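Local coordinates for protein 2,5-dihydroxypyridine 5,6-dioxygenase (Pseudomonas putida KT2440, PDB 7CUP) that catalyses the iron-dependent, oxygen-consuming ring opening of 2,5-dihydroxypyridine to N-formylmaleamate in the aerobic breakdown of nicotinate, at residues V3-K17 with R38-L50. Residues are numbered along the deposited sequence; the frame is centred on the assembly and turned at random.
Sequences VSNAQLTQMFEHVLK and RTVNAAMEAAQRL
Ala46 is the knob at the heart of this crossing: its CB drops among Thr9, Phe12, Glu13 and Leu16, 3.6 Å from Phe12 CB. Ala42, Ala43, Ala46 and Ala47 let the two helix axes approach to 8.1 Å at a crossing angle of -56°. Phe12 answers as a knob in the other direction, among Thr39, Ala42, Ala43 and Ala46. One face of its ring lies over the backbone of Thr39 and Ala43, and Phe12 CZ reaches Thr39 CG2 at 3.4 Å. At the far end Leu50 packs tightly, with its CD1 3.5 Å from Leu16 CB.

The solvent side lies at Asn5 and, at the other end, Lys17. Arg38, met by a third subunit, bends at chi3 (70°), which brings its guanidinium edge round to Asn5 OD1; Arg38 NE (2.9 Å) and NH2 (2.8 Å) both donate to that one oxygen. Arg38 NH2 also donates to Val3 O at 2.8 Å, holding the residue just before the N-cap Ser4. A methionine in place of Arg38 would probably leave Asn5 OD1 and Val3 O without these donors and the Asn5 amide freer to turn. Glu13 crosses the aliphatic part of Arg49 obliquely, while Arg49 NH2 forms a salt bridge with Glu13 of a second subunit.

Away from the iron site, this is alpha/beta packing: strand 26-31 follows helix 5-17 and precedes helix 38-49, which rests on strands 26-31 and 53-58 of the parallel sheet, while Trp190 and helix 126-131 flank helix 5-17.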
loop_
_atom_site.group_PDB
_atom_site.type_symbol
_atom_site.label_atom_id
_atom_site.label_comp_id
_atom_site.label_asym_id
_atom_site.label_seq_id
_atom_site.Cartn_x
_atom_site.Cartn_y
_atom_site.Cartn_z
ATOM N N VAL A 3 0.470 16.142 13.120
ATOM C CA VAL A 3 -0.649 15.530 13.905
ATOM C C VAL A 3 -0.586 14.008 13.775
ATOM O O VAL A 3 -0.731 13.503 12.644
ATOM C CB VAL A 3 -2.028 16.075 13.468
ATOM C CG1 VAL A 3 -3.174 15.390 14.183
ATOM C CG2 VAL A 3 -2.145 17.571 13.668
ATOM N N SER A 4 -0.442 13.301 14.901
ATOM C CA SER A 4 -0.494 11.821 14.988
ATOM C C SER A 4 -1.905 11.309 14.684
ATOM O O SER A 4 -2.850 12.099 14.801
ATOM C CB SER A 4 -0.043 11.325 16.350
ATOM O OG SER A 4 -1.077 11.514 17.306
ATOM N N ASN A 5 -2.052 10.014 14.370
ATOM C CA ASN A 5 -3.372 9.345 14.119
ATOM C C ASN A 5 -4.248 9.383 15.383
ATOM O O ASN A 5 -5.436 9.693 15.253
ATOM C CB ASN A 5 -3.238 7.892 13.660
ATOM C CG ASN A 5 -2.660 7.726 12.262
ATOM O OD1 ASN A 5 -2.288 8.684 11.592
ATOM N ND2 ASN A 5 -2.601 6.493 11.798
ATOM N N ALA A 6 -3.673 9.133 16.556
ATOM C CA ALA A 6 -4.350 9.251 17.868
ATOM C C ALA A 6 -4.872 10.672 18.071
ATOM O O ALA A 6 -6.057 10.805 18.421
ATOM C CB ALA A 6 -3.433 8.856 19.012
ATOM N N GLN A 7 -4.034 11.689 17.903
ATOM C CA GLN A 7 -4.467 13.094 18.110
ATOM C C GLN A 7 -5.561 13.452 17.097
ATOM O O GLN A 7 -6.500 14.133 17.512
ATOM C CB GLN A 7 -3.318 14.101 18.046
ATOM C CG GLN A 7 -3.765 15.519 18.390
ATOM C CD GLN A 7 -2.612 16.491 18.483
ATOM O OE1 GLN A 7 -1.545 16.168 19.007
ATOM N NE2 GLN A 7 -2.819 17.688 17.950
ATOM N N LEU A 8 -5.453 13.018 15.834
ATOM C CA LEU A 8 -6.494 13.288 14.802
ATOM C C LEU A 8 -7.849 12.668 15.216
ATOM O O LEU A 8 -8.882 13.344 15.070
ATOM C CB LEU A 8 -6.019 12.770 13.446
ATOM C CG LEU A 8 -6.844 13.215 12.241
ATOM C CD1 LEU A 8 -6.956 14.715 12.158
ATOM C CD2 LEU A 8 -6.231 12.677 10.973
ATOM N N THR A 9 -7.852 11.438 15.722
ATOM C CA THR A 9 -9.070 10.768 16.220
ATOM C C THR A 9 -9.643 11.596 17.371
ATOM O O THR A 9 -10.843 11.855 17.360
ATOM C CB THR A 9 -8.742 9.338 16.650
ATOM O OG1 THR A 9 -8.355 8.703 15.446
ATOM C CG2 THR A 9 -9.908 8.616 17.276
ATOM N N GLN A 10 -8.825 12.025 18.326
ATOM C CA GLN A 10 -9.324 12.847 19.483
ATOM C C GLN A 10 -9.935 14.153 18.990
ATOM O O GLN A 10 -10.962 14.582 19.572
ATOM C CB GLN A 10 -8.249 13.217 20.497
ATOM C CG GLN A 10 -8.048 12.141 21.537
ATOM C CD GLN A 10 -6.788 12.400 22.318
ATOM O OE1 GLN A 10 -6.461 13.554 22.608
ATOM N NE2 GLN A 10 -6.071 11.327 22.635
ATOM N N MET A 11 -9.324 14.773 17.986
ATOM C CA MET A 11 -9.872 16.026 17.404
ATOM C C MET A 11 -11.260 15.708 16.845
ATOM O O MET A 11 -12.184 16.522 17.074
ATOM C CB MET A 11 -8.978 16.614 16.311
ATOM C CG MET A 11 -7.710 17.301 16.867
ATOM S SD MET A 11 -6.346 17.344 15.693
ATOM C CE MET A 11 -7.119 18.184 14.320
ATOM N N PHE A 12 -11.407 14.605 16.106
ATOM C CA PHE A 12 -12.709 14.271 15.478
ATOM C C PHE A 12 -13.732 13.932 16.570
ATOM O O PHE A 12 -14.929 14.298 16.430
ATOM C CB PHE A 12 -12.604 13.171 14.422
ATOM C CG PHE A 12 -12.443 13.701 13.017
ATOM C CD1 PHE A 12 -11.192 14.042 12.519
ATOM C CD2 PHE A 12 -13.549 13.906 12.206
ATOM C CE1 PHE A 12 -11.058 14.534 11.228
ATOM C CE2 PHE A 12 -13.412 14.409 10.919
ATOM C CZ PHE A 12 -12.164 14.707 10.427
ATOM N N GLU A 13 -13.318 13.303 17.668
ATOM C CA GLU A 13 -14.249 13.097 18.810
ATOM C C GLU A 13 -14.745 14.459 19.307
ATOM O O GLU A 13 -15.965 14.584 19.527
ATOM C CB GLU A 13 -13.614 12.333 19.965
ATOM C CG GLU A 13 -13.307 10.917 19.582
ATOM C CD GLU A 13 -12.523 10.169 20.637
ATOM O OE1 GLU A 13 -13.100 9.967 21.729
ATOM O OE2 GLU A 13 -11.363 9.753 20.338
ATOM N N HIS A 14 -13.848 15.428 19.505
ATOM C CA HIS A 14 -14.205 16.789 19.992
ATOM C C HIS A 14 -15.230 17.446 19.055
ATOM O O HIS A 14 -16.318 17.865 19.528
ATOM C CB HIS A 14 -12.949 17.644 20.182
ATOM C CG HIS A 14 -13.256 19.088 20.412
ATOM N ND1 HIS A 14 -13.569 19.580 21.657
ATOM C CD2 HIS A 14 -13.256 20.146 19.576
ATOM C CE1 HIS A 14 -13.778 20.876 21.580
ATOM N NE2 HIS A 14 -13.588 21.252 20.310
ATOM N N VAL A 15 -14.956 17.466 17.755
ATOM C CA VAL A 15 -15.804 18.178 16.758
ATOM C C VAL A 15 -17.122 17.407 16.564
ATOM O O VAL A 15 -18.141 18.074 16.421
ATOM C CB VAL A 15 -15.019 18.431 15.453
ATOM C CG1 VAL A 15 -15.888 19.103 14.393
ATOM C CG2 VAL A 15 -13.769 19.274 15.751
ATOM N N LEU A 16 -17.124 16.071 16.562
ATOM C CA LEU A 16 -18.385 15.282 16.446
ATOM C C LEU A 16 -19.265 15.484 17.707
ATOM O O LEU A 16 -20.459 15.646 17.551
ATOM C CB LEU A 16 -18.040 13.812 16.237
ATOM C CG LEU A 16 -17.412 13.452 14.887
ATOM C CD1 LEU A 16 -17.281 11.943 14.809
ATOM C CD2 LEU A 16 -18.197 13.968 13.712
ATOM N N LYS A 17 -18.669 15.566 18.893
ATOM C CA LYS A 17 -19.384 15.926 20.149
ATOM C C LYS A 17 -20.028 17.317 20.011
ATOM O O LYS A 17 -21.244 17.428 20.237
ATOM C CB LYS A 17 -18.440 15.843 21.348
ATOM C CG LYS A 17 -18.821 14.767 22.343
ATOM C CD LYS A 17 -17.958 14.706 23.585
ATOM C CE LYS A 17 -16.958 13.573 23.509
ATOM N NZ LYS A 17 -15.905 13.693 24.540
ATOM N N ARG A 38 -6.203 9.172 6.307
ATOM C CA ARG A 38 -6.011 9.365 7.776
ATOM C C ARG A 38 -7.243 10.062 8.367
ATOM O O ARG A 38 -7.672 9.661 9.447
ATOM C CB ARG A 38 -4.732 10.150 8.012
ATOM C CG ARG A 38 -3.520 9.386 7.523
ATOM C CD ARG A 38 -2.253 10.164 7.717
ATOM N NE ARG A 38 -1.966 10.243 9.137
ATOM C CZ ARG A 38 -1.811 11.382 9.796
ATOM N NH1 ARG A 38 -1.871 12.525 9.128
ATOM N NH2 ARG A 38 -1.570 11.370 11.105
ATOM N N THR A 39 -7.802 11.046 7.650
ATOM C CA THR A 39 -9.008 11.817 8.060
ATOM C C THR A 39 -10.265 10.920 8.022
ATOM O O THR A 39 -11.038 10.934 9.008
ATOM C CB THR A 39 -9.107 13.132 7.263
ATOM O OG1 THR A 39 -7.929 13.911 7.492
ATOM C CG2 THR A 39 -10.245 13.998 7.727
ATOM N N VAL A 40 -10.502 10.200 6.926
ATOM C CA VAL A 40 -11.572 9.165 6.838
ATOM C C VAL A 40 -11.469 8.212 8.042
ATOM O O VAL A 40 -12.503 7.980 8.716
ATOM C CB VAL A 40 -11.451 8.401 5.516
ATOM C CG1 VAL A 40 -12.368 7.204 5.451
ATOM C CG2 VAL A 40 -11.666 9.312 4.323
ATOM N N ASN A 41 -10.293 7.660 8.324
ATOM C CA ASN A 41 -10.115 6.652 9.421
ATOM C C ASN A 41 -10.418 7.288 10.782
ATOM O O ASN A 41 -11.183 6.684 11.538
ATOM C CB ASN A 41 -8.729 6.006 9.447
ATOM C CG ASN A 41 -8.491 5.122 8.233
ATOM O OD1 ASN A 41 -9.449 4.684 7.559
ATOM N ND2 ASN A 41 -7.214 4.880 7.935
ATOM N N ALA A 42 -9.918 8.495 11.028
ATOM C CA ALA A 42 -10.134 9.237 12.298
ATOM C C ALA A 42 -11.632 9.541 12.515
ATOM O O ALA A 42 -12.096 9.455 13.672
ATOM C CB ALA A 42 -9.328 10.491 12.318
ATOM N N ALA A 43 -12.342 9.925 11.456
ATOM C CA ALA A 43 -13.797 10.196 11.470
ATOM C C ALA A 43 -14.552 8.903 11.794
ATOM O O ALA A 43 -15.438 8.924 12.664
ATOM C CB ALA A 43 -14.213 10.830 10.160
ATOM N N MET A 44 -14.203 7.793 11.145
ATOM C CA MET A 44 -14.870 6.482 11.367
ATOM C C MET A 44 -14.621 6.039 12.829
ATOM O O MET A 44 -15.594 5.693 13.502
ATOM C CB MET A 44 -14.347 5.417 10.401
ATOM C CG MET A 44 -14.751 5.637 8.931
ATOM S SD MET A 44 -16.484 5.260 8.586
ATOM C CE MET A 44 -16.449 3.480 8.412
ATOM N N GLU A 45 -13.370 6.119 13.294
ATOM C CA GLU A 45 -12.922 5.695 14.650
ATOM C C GLU A 45 -13.600 6.584 15.691
ATOM O O GLU A 45 -14.208 6.043 16.588
ATOM C CB GLU A 45 -11.399 5.696 14.780
ATOM C CG GLU A 45 -10.746 4.497 14.100
ATOM C CD GLU A 45 -11.495 3.176 14.309
ATOM O OE1 GLU A 45 -12.119 2.639 13.328
ATOM O OE2 GLU A 45 -11.474 2.685 15.467
ATOM N N ALA A 46 -13.581 7.901 15.526
ATOM C CA ALA A 46 -14.169 8.848 16.494
ATOM C C ALA A 46 -15.693 8.638 16.612
ATOM O O ALA A 46 -16.228 8.583 17.761
ATOM C CB ALA A 46 -13.840 10.258 16.099
ATOM N N ALA A 47 -16.404 8.522 15.496
ATOM C CA ALA A 47 -17.869 8.287 15.509
ATOM C C ALA A 47 -18.193 7.012 16.286
ATOM O O ALA A 47 -19.150 7.045 17.124
ATOM C CB ALA A 47 -18.405 8.243 14.115
ATOM N N GLN A 48 -17.420 5.939 16.085
ATOM C CA GLN A 48 -17.586 4.684 16.877
ATOM C C GLN A 48 -17.232 4.908 18.365
ATOM O O GLN A 48 -17.973 4.401 19.220
ATOM C CB GLN A 48 -16.780 3.566 16.232
ATOM C CG GLN A 48 -17.345 3.165 14.898
ATOM C CD GLN A 48 -16.608 2.005 14.280
ATOM O OE1 GLN A 48 -16.972 0.851 14.485
ATOM N NE2 GLN A 48 -15.618 2.313 13.467
ATOM N N ARG A 49 -16.192 5.672 18.695
ATOM C CA ARG A 49 -15.883 5.983 20.111
ATOM C C ARG A 49 -17.079 6.679 20.775
ATOM O O ARG A 49 -17.296 6.434 21.947
ATOM C CB ARG A 49 -14.608 6.808 20.244
ATOM C CG ARG A 49 -13.379 5.960 19.992
ATOM C CD ARG A 49 -12.155 6.414 20.731
ATOM N NE ARG A 49 -11.290 5.246 20.743
ATOM C CZ ARG A 49 -11.225 4.337 21.722
ATOM N NH1 ARG A 49 -11.911 4.484 22.847
ATOM N NH2 ARG A 49 -10.419 3.302 21.578
ATOM N N LEU A 50 -17.834 7.512 20.070
ATOM C CA LEU A 50 -18.995 8.224 20.653
ATOM C C LEU A 50 -20.219 7.302 20.622
ATOM O O LEU A 50 -21.270 7.781 21.008
ATOM C CB LEU A 50 -19.250 9.526 19.897
ATOM C CG LEU A 50 -18.115 10.553 19.941
ATOM C CD1 LEU A 50 -18.386 11.721 18.990
ATOM C CD2 LEU A 50 -17.864 11.048 21.365
#